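Local coordinates for bacteriocin immunity protein (Pseudomonas aeruginosa, PDB 6W0V) that binds the nuclease domain of pyocin S8 as its cognate immunity protein and probably protects the producing cell from the toxin's DNase activity, at residues Ile16-Leu19 and Ser23-Ser26; Thr47-Tyr52 and Glu62-Arg67; Phe51-Lys54 and Glu58-Pro61. The protein carries 1 engineered substitution. All blocks are in the same frame, centred on the assembly; numbering follows the deposited sequence.

Interaction 1: Ile16-Leu19 and Ser23-Ser26; sequences ISEL and SFSS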
ATOM      1  N   ILE B  16       0.841  -7.946 -13.794  1.00 17.51           N
ATOM      2  CA  ILE B  16      -0.036  -6.816 -13.410  1.00 17.90           C
ATOM      3  C   ILE B  16      -1.333  -7.406 -12.872  1.00 19.33           C
ATOM      4  O   ILE B  16      -1.822  -6.921 -11.854  1.00 19.72           O
ATOM      5  CB  ILE B  16      -0.299  -5.893 -14.601  1.00 16.41           C
ATOM      6  CG1 ILE B  16       0.998  -5.295 -15.143  1.00 16.44           C
ATOM      7  CG2 ILE B  16      -1.298  -4.827 -14.202  1.00 18.66           C
ATOM      8  CD1 ILE B  16       0.850  -4.682 -16.513  1.00 16.83           C
ATOM      9  N   SER B  17      -1.882  -8.380 -13.595  1.00 20.79           N
ATOM     10  CA  SER B  17      -3.170  -9.017 -13.253  1.00 20.26           C
ATOM     11  C   SER B  17      -3.088  -9.559 -11.826  1.00 20.26           C
ATOM     12  O   SER B  17      -4.047  -9.378 -11.086  1.00 21.48           O
ATOM     13  CB  SER B  17      -3.510 -10.095 -14.216  1.00 24.65           C
ATOM     14  OG  SER B  17      -4.744 -10.695 -13.857  1.00 30.92           O
ATOM     15  N   GLU B  18      -1.957 -10.156 -11.464  1.00 21.09           N
ATOM     16  CA  GLU B  18      -1.744 -10.709 -10.105  1.00 20.80           C
ATOM     17  C   GLU B  18      -2.101  -9.645  -9.071  1.00 21.08           C
ATOM     18  O   GLU B  18      -2.776  -9.973  -8.108  1.00 20.98           O
ATOM     19  CB  GLU B  18      -0.301 -11.152  -9.900  1.00 22.65           C
ATOM     20  CG  GLU B  18       0.066 -12.373 -10.707  1.00 24.51           C
ATOM     21  CD  GLU B  18       1.423 -12.951 -10.365  1.00 28.28           C
ATOM     22  OE1 GLU B  18       1.711 -13.081  -9.170  1.00 32.21           O
ATOM     23  OE2 GLU B  18       2.179 -13.267 -11.292  1.00 32.28           O
ATOM     24  N   LEU B  19      -1.657  -8.408  -9.270  1.00 18.14           N
ATOM     25  CA  LEU B  19      -1.877  -7.338  -8.267  1.00 18.98           C
ATOM     26  C   LEU B  19      -3.370  -7.081  -8.077  1.00 17.93           C
ATOM     27  O   LEU B  19      -3.762  -6.725  -6.969  1.00 19.84           O
ATOM     28  CB  LEU B  19      -1.129  -6.076  -8.681  1.00 17.36           C
ATOM     29  CG  LEU B  19       0.380  -6.246  -8.791  1.00 16.57           C
ATOM     30  CD1 LEU B  19       1.034  -4.948  -9.207  1.00 16.32           C
ATOM     31  CD2 LEU B  19       0.965  -6.743  -7.474  1.00 17.27           C
ATOM     32  N   SER B  23      -4.122 -13.139  -4.276  1.00 22.16           N
ATOM     33  CA  SER B  23      -3.840 -12.877  -2.848  1.00 22.05           C
ATOM     34  C   SER B  23      -2.376 -13.205  -2.569  1.00 23.32           C
ATOM     35  O   SER B  23      -1.956 -14.369  -2.757  1.00 30.29           O
ATOM     36  CB  SER B  23      -4.772 -13.615  -1.945  1.00 24.40           C
ATOM     37  OG  SER B  23      -6.019 -12.950  -1.911  1.00 24.31           O
ATOM     38  N   PHE B  24      -1.629 -12.204  -2.140  1.00 16.84           N
ATOM     39  CA  PHE B  24      -0.208 -12.363  -1.777  1.00 16.05           C
ATOM     40  C   PHE B  24      -0.134 -12.729  -0.307  1.00 16.78           C
ATOM     41  O   PHE B  24      -0.869 -12.136   0.493  1.00 17.69           O
ATOM     42  CB  PHE B  24       0.555 -11.093  -2.109  1.00 15.55           C
ATOM     43  CG  PHE B  24       0.666 -10.904  -3.591  1.00 16.27           C
ATOM     44  CD1 PHE B  24       1.661 -11.560  -4.288  1.00 16.79           C
ATOM     45  CD2 PHE B  24      -0.255 -10.138  -4.277  1.00 17.32           C
ATOM     46  CE1 PHE B  24       1.776 -11.398  -5.654  1.00 17.45           C
ATOM     47  CE2 PHE B  24      -0.141  -9.984  -5.647  1.00 19.38           C
ATOM     48  CZ  PHE B  24       0.867 -10.623  -6.327  1.00 19.45           C
ATOM     49  N   SER B  25       0.724 -13.695  -0.005  1.00 17.93           N
ATOM     50  CA  SER B  25       0.923 -14.224   1.363  1.00 19.13           C
ATOM     51  C   SER B  25       1.697 -13.219   2.209  1.00 19.31           C
ATOM     52  O   SER B  25       1.708 -13.374   3.422  1.00 22.20           O
ATOM     53  CB  SER B  25       1.617 -15.547   1.334  1.00 21.37           C
ATOM     54  OG  SER B  25       2.906 -15.424   0.759  1.00 22.43           O
ATOM     55  N   SER B  26       2.357 -12.250   1.598  1.00 15.84           N
ATOM     56  CA  SER B  26       3.179 -11.275   2.346  1.00 15.19           C
ATOM     57  C   SER B  26       3.370 -10.033   1.505  1.00 13.80           C
ATOM     58  O   SER B  26       3.210 -10.093   0.269  1.00 13.44           O
ATOM     59  CB  SER B  26       4.509 -11.858   2.718  1.00 16.46           C
ATOM     60  OG  SER B  26       5.280 -12.059   1.540  1.00 17.22           O
TER
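Phe24 reaches back from the loop that follows helix 9-21 and lays the far end of its ring against Glu18 and Leu19 in the last turns of that helix. The apolar part of the contact has two pieces. CE2 of Phe24 meets the CD2 methyl of Leu19 at 3.9 Å, the two side chains slanting across each other, while CZ of Phe24 lies 3.8 Å from CB of Glu18. With chi1 at -69°, CG of Phe24 stands beside its own backbone N and anti to the carbonyl carbon, a setting that sends the ring back toward the helix.

Two oxygens of Glu18 also come close to the ring without bonding to it. CE2 of Phe24 is 3.6 Å from the carbonyl O of Glu18, an oblique approach. The carboxylate comes round as well: OE1 of Glu18 is 3.9 Å from CE1 of Phe24, and the carboxylate and ring planes are only 15° apart. This oxygen has its main partner in Arg22, with which it forms a salt bridge, so the ring borders a charge that is already paired.

The polar groups of the loop find partners outside this contact. Phe24 N and Ser23 OG each bond to Asp76 of the pyocin S8 chain, Leu78 of that chain packs on Phe24, and Ser26 caps helix 27-41 through a bond from its OG to Glu29 N. The contact thus folds the loop back on the helix it leaves, just before helix 27-41 begins. Its chemistry is mainly dispersion between a buried aromatic ring and aliphatic carbons, with polar oxygens at the border, consistent with a ring that holds the loop by packing while the loop's polar atoms bond to the toxin and the next helix.

Interaction 2: Thr47-Tyr52 and Glu62-Arg67; sequences TDIIFY and EGVLKR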
ATOM      1  N   THR B  47       5.116   3.206  -9.087  1.00 13.57           N
ATOM      2  CA  THR B  47       4.015   2.363  -8.591  1.00 14.03           C
ATOM      3  C   THR B  47       2.680   3.068  -8.788  1.00 13.18           C
ATOM      4  O   THR B  47       1.663   2.379  -8.751  1.00 14.16           O
ATOM      5  CB  THR B  47       4.236   2.017  -7.120  1.00 14.02           C
ATOM      6  OG1 THR B  47       4.441   3.239  -6.413  1.00 14.71           O
ATOM      7  CG2 THR B  47       5.417   1.093  -6.925  1.00 15.34           C
ATOM      8  N   ASP B  48       2.677   4.385  -8.984  1.00 14.26           N
ATOM      9  CA  ASP B  48       1.408   5.132  -9.135  1.00 14.58           C
ATOM     10  C   ASP B  48       0.649   4.574 -10.327  1.00 14.80           C
ATOM     11  O   ASP B  48      -0.565   4.588 -10.304  1.00 15.79           O
ATOM     12  CB  ASP B  48       1.635   6.617  -9.371  1.00 15.98           C
ATOM     13  CG  ASP B  48       2.098   7.340  -8.132  1.00 15.80           C
ATOM     14  OD1 ASP B  48       2.307   6.658  -7.106  1.00 16.85           O
ATOM     15  OD2 ASP B  48       2.247   8.554  -8.208  1.00 18.66           O
ATOM     16  N   ILE B  49       1.381   4.106 -11.326  1.00 15.64           N
ATOM     17  CA  ILE B  49       0.762   3.633 -12.588  1.00 16.63           C
ATOM     18  C   ILE B  49      -0.126   2.423 -12.268  1.00 14.96           C
ATOM     19  O   ILE B  49      -1.105   2.194 -12.978  1.00 15.73           O
ATOM     20  CB  ILE B  49       1.876   3.351 -13.608  1.00 19.60           C
ATOM     21  CG1 ILE B  49       1.432   3.726 -15.020  1.00 23.98           C
ATOM     22  CG2 ILE B  49       2.396   1.932 -13.480  1.00 19.02           C
ATOM     23  CD1 ILE B  49       1.286   5.225 -15.204  1.00 28.23           C
ATOM     24  N   ILE B  50       0.173   1.702 -11.186  1.00 14.37           N
ATOM     25  CA  ILE B  50      -0.643   0.554 -10.721  1.00 14.59           C
ATOM     26  C   ILE B  50      -1.613   1.043  -9.651  1.00 13.79           C
ATOM     27  O   ILE B  50      -2.802   0.748  -9.738  1.00 15.05           O
ATOM     28  CB  ILE B  50       0.263  -0.544 -10.149  1.00 14.44           C
ATOM     29  CG1 ILE B  50       1.290  -1.014 -11.183  1.00 15.15           C
ATOM     30  CG2 ILE B  50      -0.581  -1.685  -9.618  1.00 15.78           C
ATOM     31  CD1 ILE B  50       2.443  -1.769 -10.581  1.00 15.79           C
ATOM     32  N   PHE B  51      -1.083   1.703  -8.627  1.00 14.35           N
ATOM     33  CA  PHE B  51      -1.809   1.905  -7.354  1.00 14.60           C
ATOM     34  C   PHE B  51      -2.584   3.212  -7.324  1.00 14.57           C
ATOM     35  O   PHE B  51      -3.496   3.322  -6.523  1.00 15.86           O
ATOM     36  CB  PHE B  51      -0.832   1.822  -6.190  1.00 14.37           C
ATOM     37  CG  PHE B  51      -0.361   0.415  -5.999  1.00 13.28           C
ATOM     38  CD1 PHE B  51      -1.116  -0.483  -5.262  1.00 13.50           C
ATOM     39  CD2 PHE B  51       0.794  -0.034  -6.608  1.00 13.37           C
ATOM     40  CE1 PHE B  51      -0.710  -1.798  -5.138  1.00 13.79           C
ATOM     41  CE2 PHE B  51       1.209  -1.344  -6.462  1.00 13.68           C
ATOM     42  CZ  PHE B  51       0.451  -2.225  -5.730  1.00 13.88           C
ATOM     43  N   TYR B  52      -2.233   4.166  -8.178  1.00 15.34           N
ATOM     44  CA  TYR B  52      -2.876   5.498  -8.198  1.00 15.83           C
ATOM     45  C   TYR B  52      -3.259   5.836  -9.621  1.00 16.80           C
ATOM     46  O   TYR B  52      -2.843   6.860 -10.144  1.00 19.23           O
ATOM     47  CB  TYR B  52      -1.961   6.524  -7.542  1.00 17.63           C
ATOM     48  CG  TYR B  52      -1.865   6.236  -6.078  1.00 16.61           C
ATOM     49  CD1 TYR B  52      -2.820   6.738  -5.218  1.00 16.69           C
ATOM     50  CD2 TYR B  52      -0.920   5.355  -5.591  1.00 15.62           C
ATOM     51  CE1 TYR B  52      -2.797   6.434  -3.875  1.00 16.46           C
ATOM     52  CE2 TYR B  52      -0.884   5.038  -4.249  1.00 14.12           C
ATOM     53  CZ  TYR B  52      -1.826   5.578  -3.399  1.00 15.21           C
ATOM     54  OH  TYR B  52      -1.792   5.284  -2.077  1.00 16.24           O
ATOM     55  N   GLU B  62      -5.369  -4.100 -17.546  1.00 18.94           N
ATOM     56  CA  GLU B  62      -5.324  -3.559 -18.925  1.00 18.01           C
ATOM     57  C   GLU B  62      -4.907  -2.088 -18.891  1.00 18.16           C
ATOM     58  O   GLU B  62      -4.082  -1.709 -19.714  1.00 18.19           O
ATOM     59  CB  GLU B  62      -6.668  -3.725 -19.622  1.00 19.37           C
ATOM     60  CG  GLU B  62      -7.018  -5.175 -19.839  1.00 22.08           C
ATOM     61  CD  GLU B  62      -7.724  -5.845 -18.681  1.00 24.05           C
ATOM     62  OE1 GLU B  62      -8.021  -7.043 -18.807  1.00 27.90           O
ATOM     63  OE2 GLU B  62      -7.978  -5.164 -17.662  1.00 24.31           O
ATOM     64  N   GLY B  63      -5.458  -1.296 -17.963  1.00 17.20           N
ATOM     65  CA  GLY B  63      -5.120   0.133 -17.835  1.00 17.35           C
ATOM     66  C   GLY B  63      -3.662   0.277 -17.484  1.00 16.29           C
ATOM     67  O   GLY B  63      -2.958   1.080 -18.058  1.00 16.18           O
ATOM     68  N   VAL B  64      -3.207  -0.511 -16.527  1.00 16.24           N
ATOM     69  CA  VAL B  64      -1.781  -0.440 -16.123  1.00 15.44           C
ATOM     70  C   VAL B  64      -0.931  -0.772 -17.342  1.00 15.18           C
ATOM     71  O   VAL B  64       0.022  -0.057 -17.613  1.00 15.81           O
ATOM     72  CB  VAL B  64      -1.465  -1.409 -14.982  1.00 15.86           C
ATOM     73  CG1 VAL B  64       0.032  -1.449 -14.722  1.00 17.01           C
ATOM     74  CG2 VAL B  64      -2.247  -1.070 -13.721  1.00 15.95           C
ATOM     75  N   LEU B  65      -1.269  -1.863 -18.024  1.00 15.10           N
ATOM     76  CA  LEU B  65      -0.480  -2.321 -19.184  1.00 15.25           C
ATOM     77  C   LEU B  65      -0.485  -1.205 -20.220  1.00 14.69           C
ATOM     78  O   LEU B  65       0.587  -0.878 -20.721  1.00 15.04           O
ATOM     79  CB  LEU B  65      -1.086  -3.602 -19.740  1.00 17.38           C
ATOM     80  CG  LEU B  65      -0.335  -4.174 -20.934  1.00 19.02           C
ATOM     81  CD1 LEU B  65       1.010  -4.746 -20.515  1.00 19.66           C
ATOM     82  CD2 LEU B  65      -1.188  -5.223 -21.626  1.00 20.25           C
ATOM     83  N   LYS B  66      -1.655  -0.628 -20.487  1.00 15.53           N
ATOM     84  CA  LYS B  66      -1.766   0.496 -21.442  1.00 16.56           C
ATOM     85  C   LYS B  66      -0.868   1.646 -20.990  1.00 16.07           C
ATOM     86  O   LYS B  66      -0.120   2.187 -21.783  1.00 15.86           O
ATOM     87  CB  LYS B  66      -3.201   1.004 -21.527  1.00 18.00           C
ATOM     88  CG  LYS B  66      -3.384   2.079 -22.584  1.00 19.67           C
ATOM     89  CD  LYS B  66      -4.708   2.778 -22.544  1.00 24.07           C
ATOM     90  CE  LYS B  66      -4.717   3.961 -21.604  1.00 27.59           C
ATOM     91  NZ  LYS B  66      -5.906   4.820 -21.810  1.00 31.11           N
ATOM     92  N   ARG B  67      -0.953   2.038 -19.726  1.00 14.98           N
ATOM     93  CA  ARG B  67      -0.184   3.213 -19.262  1.00 15.88           C
ATOM     94  C   ARG B  67       1.305   2.930 -19.453  1.00 14.65           C
ATOM     95  O   ARG B  67       2.045   3.844 -19.860  1.00 16.04           O
ATOM     96  CB  ARG B  67      -0.569   3.537 -17.824  1.00 16.29           C
ATOM     97  CG  ARG B  67      -1.977   4.096 -17.729  1.00 18.32           C
ATOM     98  CD  ARG B  67      -2.236   4.646 -16.353  1.00 20.02           C
ATOM     99  NE  ARG B  67      -2.387   3.637 -15.327  1.00 18.51           N
ATOM    100  CZ  ARG B  67      -3.484   2.919 -15.117  1.00 17.52           C
ATOM    101  NH1 ARG B  67      -4.535   3.041 -15.905  1.00 18.13           N
ATOM    102  NH2 ARG B  67      -3.545   2.078 -14.102  1.00 18.39           N
TER
HETATM  103  O   HOH W   1      -4.621   0.700 -11.929  1.00 16.82           O
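Ile49 and Arg67 run alongside each other in opposite directions, CG1 of Ile49 lying close at 3.4 Å from CB of Arg67. The CD1 methyl of Ile49 continues the packing onto CD of Arg67 at 3.7 Å. At -144° the chi1 of Ile49 is away from a staggered value, a sign of mild strain in this fit.

Beyond the aliphatic part, Arg67 bends at chi3 (-72°) and grips the carbonyl O of Ile49 side-on. Its NH2 donates at 2.7 Å to Ile49 O and its NE at 3.0 Å to the same Ile49 O, which lies in the guanidinium plane. NH2 also meets, weakly, a water that donates to Ile50 O, and NH1 bonds to Glu58 O in the loop before helix 61-74.

Val64, one turn earlier, puts CG2 3.5 Å from Ile49 O, and its CG1 touches CG1 of Ile50 at 3.8 Å. Helix 48-51 probably corresponds to the short third helix of the colicin DNase immunity proteins, and Tyr52, just after it, bonds to the pyocin S8 chain. A buried guanidinium bonded to a carbonyl of so short a helix and to one of the loop after it would be expected to fix both against helix 61-74.

Interaction 3: Phe51-Lys54 and Glu58-Pro61; sequences FYPK and EDSP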
ATOM      1  N   PHE B  51      -1.083   1.703  -8.627  1.00 14.35           N
ATOM      2  CA  PHE B  51      -1.809   1.905  -7.354  1.00 14.60           C
ATOM      3  C   PHE B  51      -2.584   3.212  -7.324  1.00 14.57           C
ATOM      4  O   PHE B  51      -3.496   3.322  -6.523  1.00 15.86           O
ATOM      5  CB  PHE B  51      -0.832   1.822  -6.190  1.00 14.37           C
ATOM      6  CG  PHE B  51      -0.361   0.415  -5.999  1.00 13.28           C
ATOM      7  CD1 PHE B  51      -1.116  -0.483  -5.262  1.00 13.50           C
ATOM      8  CD2 PHE B  51       0.794  -0.034  -6.608  1.00 13.37           C
ATOM      9  CE1 PHE B  51      -0.710  -1.798  -5.138  1.00 13.79           C
ATOM     10  CE2 PHE B  51       1.209  -1.344  -6.462  1.00 13.68           C
ATOM     11  CZ  PHE B  51       0.451  -2.225  -5.730  1.00 13.88           C
ATOM     12  N   TYR B  52      -2.233   4.166  -8.178  1.00 15.34           N
ATOM     13  CA  TYR B  52      -2.876   5.498  -8.198  1.00 15.83           C
ATOM     14  C   TYR B  52      -3.259   5.836  -9.621  1.00 16.80           C
ATOM     15  O   TYR B  52      -2.843   6.860 -10.144  1.00 19.23           O
ATOM     16  CB  TYR B  52      -1.961   6.524  -7.542  1.00 17.63           C
ATOM     17  CG  TYR B  52      -1.865   6.236  -6.078  1.00 16.61           C
ATOM     18  CD1 TYR B  52      -2.820   6.738  -5.218  1.00 16.69           C
ATOM     19  CD2 TYR B  52      -0.920   5.355  -5.591  1.00 15.62           C
ATOM     20  CE1 TYR B  52      -2.797   6.434  -3.875  1.00 16.46           C
ATOM     21  CE2 TYR B  52      -0.884   5.038  -4.249  1.00 14.12           C
ATOM     22  CZ  TYR B  52      -1.826   5.578  -3.399  1.00 15.21           C
ATOM     23  OH  TYR B  52      -1.792   5.284  -2.077  1.00 16.24           O
ATOM     24  N   PRO B  53      -4.131   5.023 -10.240  1.00 17.79           N
ATOM     25  CA  PRO B  53      -4.711   5.420 -11.518  1.00 19.06           C
ATOM     26  C   PRO B  53      -5.434   6.749 -11.261  1.00 22.24           C
ATOM     27  O   PRO B  53      -6.071   6.873 -10.224  1.00 22.61           O
ATOM     28  CB  PRO B  53      -5.662   4.265 -11.852  1.00 19.65           C
ATOM     29  CG  PRO B  53      -6.006   3.672 -10.501  1.00 18.52           C
ATOM     30  CD  PRO B  53      -4.724   3.790  -9.706  1.00 17.91           C
ATOM     31  N   LYS B  54      -5.286   7.721 -12.160  1.00 24.35           N
ATOM     32  CA  LYS B  54      -6.006   9.015 -12.049  1.00 27.32           C
ATOM     33  C   LYS B  54      -7.485   8.739 -12.331  1.00 29.61           C
ATOM     34  O   LYS B  54      -7.789   7.647 -12.855  1.00 28.17           O
ATOM     35  CB  LYS B  54      -5.465  10.072 -13.013  1.00 31.16           C
ATOM     36  CG  LYS B  54      -3.954  10.095 -13.194  1.00 33.39           C
ATOM     37  CD  LYS B  54      -3.377  11.475 -13.411  1.00 36.28           C
ATOM     38  CE  LYS B  54      -2.621  11.979 -12.201  1.00 35.87           C
ATOM     39  NZ  LYS B  54      -1.315  11.294 -12.056  1.00 35.58           N
ATOM     40  N   GLU B  58      -7.981   3.927 -16.344  1.00 22.39           N
ATOM     41  CA  GLU B  58      -8.672   2.656 -16.052  1.00 22.41           C
ATOM     42  C   GLU B  58      -7.907   1.946 -14.943  1.00 20.23           C
ATOM     43  O   GLU B  58      -6.710   1.674 -15.083  1.00 20.45           O
ATOM     44  CB  GLU B  58      -8.806   1.759 -17.274  1.00 25.23           C
ATOM     45  CG  GLU B  58      -9.728   0.594 -17.004  1.00 27.35           C
ATOM     46  CD  GLU B  58     -10.040  -0.252 -18.219  1.00 28.34           C
ATOM     47  OE1 GLU B  58      -9.392  -1.301 -18.384  1.00 27.73           O
ATOM     48  OE2 GLU B  58     -10.933   0.139 -18.977  1.00 35.55           O
ATOM     49  N   ASP B  59      -8.606   1.673 -13.859  1.00 20.07           N
ATOM     50  CA  ASP B  59      -8.016   0.959 -12.717  1.00 19.75           C
ATOM     51  C   ASP B  59      -8.144  -0.539 -12.997  1.00 19.29           C
ATOM     52  O   ASP B  59      -9.090  -1.148 -12.506  1.00 21.25           O
ATOM     53  CB  ASP B  59      -8.716   1.412 -11.450  1.00 18.59           C
ATOM     54  CG  ASP B  59      -8.021   0.871 -10.234  1.00 18.33           C
ATOM     55  OD1 ASP B  59      -6.918   0.318 -10.405  1.00 17.50           O
ATOM     56  OD2 ASP B  59      -8.599   1.008  -9.173  1.00 20.34           O
ATOM     57  N   SER B  60      -7.257  -1.089 -13.822  1.00 18.17           N
ATOM     58  CA  SER B  60      -7.312  -2.511 -14.256  1.00 20.20           C
ATOM     59  C   SER B  60      -5.951  -2.960 -14.770  1.00 19.12           C
ATOM     60  O   SER B  60      -5.103  -2.112 -15.024  1.00 18.49           O
ATOM     61  CB  SER B  60      -8.383  -2.697 -15.291  1.00 20.26           C
ATOM     62  OG  SER B  60      -8.088  -1.950 -16.458  1.00 24.21           O
ATOM     63  N   PRO B  61      -5.687  -4.286 -14.885  1.00 20.22           N
ATOM     64  CA  PRO B  61      -4.419  -4.792 -15.403  1.00 19.85           C
ATOM     65  C   PRO B  61      -4.265  -4.222 -16.817  1.00 17.58           C
ATOM     66  O   PRO B  61      -3.200  -3.788 -17.157  1.00 17.67           O
ATOM     67  CB  PRO B  61      -4.488  -6.331 -15.272  1.00 22.61           C
ATOM     68  CG  PRO B  61      -5.950  -6.640 -14.994  1.00 23.95           C
ATOM     69  CD  PRO B  61      -6.563  -5.374 -14.429  1.00 21.79           C
TER
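Pro53 presses the CG corner of its ring over one face of the Asp59 carboxylate, and this is where the contact is tight. CG of Pro53 stands 3.5 Å from CG of Asp59 and equally 3.5 Å from OD1 of Asp59, with CB of Asp59 only slightly farther from that Pro53 atom at 3.7 Å. With CG of Asp59 anti to its backbone N (chi1 -172°) the carboxylate is carried to Pro53, and its face meets the CG corner of the ring, not the ring's flat side. No polar bond joins the two residues; the acid group uses its plane for packing and its oxygen for binding, since OD2 of Asp59 accepts from the backbone N of Lys68 in the pyocin S8 chain. Arg67 of that chain also packs on Pro53.

Away from this pair the contact is loose. Pro53 CB comes no nearer than 4.3 Å to the carbonyl O of Glu58; the Glu58 side chain starts away from Pro53, and the residue is exposed. What orders this side is local: Asp59 is the centre of an inverse gamma turn, closed by a weak bond of 3.1 Å from Ser60 N to Glu58 O. Ser60 OG also lies by OE1 of Glu58, at a distance too short to be taken at face value.

The segments frame the loop between helix 48-51 and helix 61-74, leaving the first at Tyr52 and entering the second at Pro61. Ser60 is the N-cap of helix 61-74, its OG bonding to Gly63 N. Asp59 and Pro61 also pack on Phe20 of helix 9-21, so the end of the loop has helix 9-21 beside it, runs into helix 61-74, and meets the pyocin S8 chain through Asp59 and Pro53.

Along the chain interaction 1 comes first; interactions 2 and 3 both start from the region of helix 48-51 and share Phe51 and Tyr52. Their centres are only about 5 Å apart, whereas that of interaction 1 is about 15 Å from either. Helix 9-21 connects them: Ile16 packs on Val64 and Pro61, and Leu19 packs on Ile50. Helix 61-74 supplies one side of interaction 2 and begins at the end of interaction 3, and this chain's Arg67 reaches into both. In this all-helical protein interactions 1 and 2 hold a loop and the short helix against long helices, interaction 3 closes the loop after that helix on itself, and residues of all three meet the pyocin S8 chain.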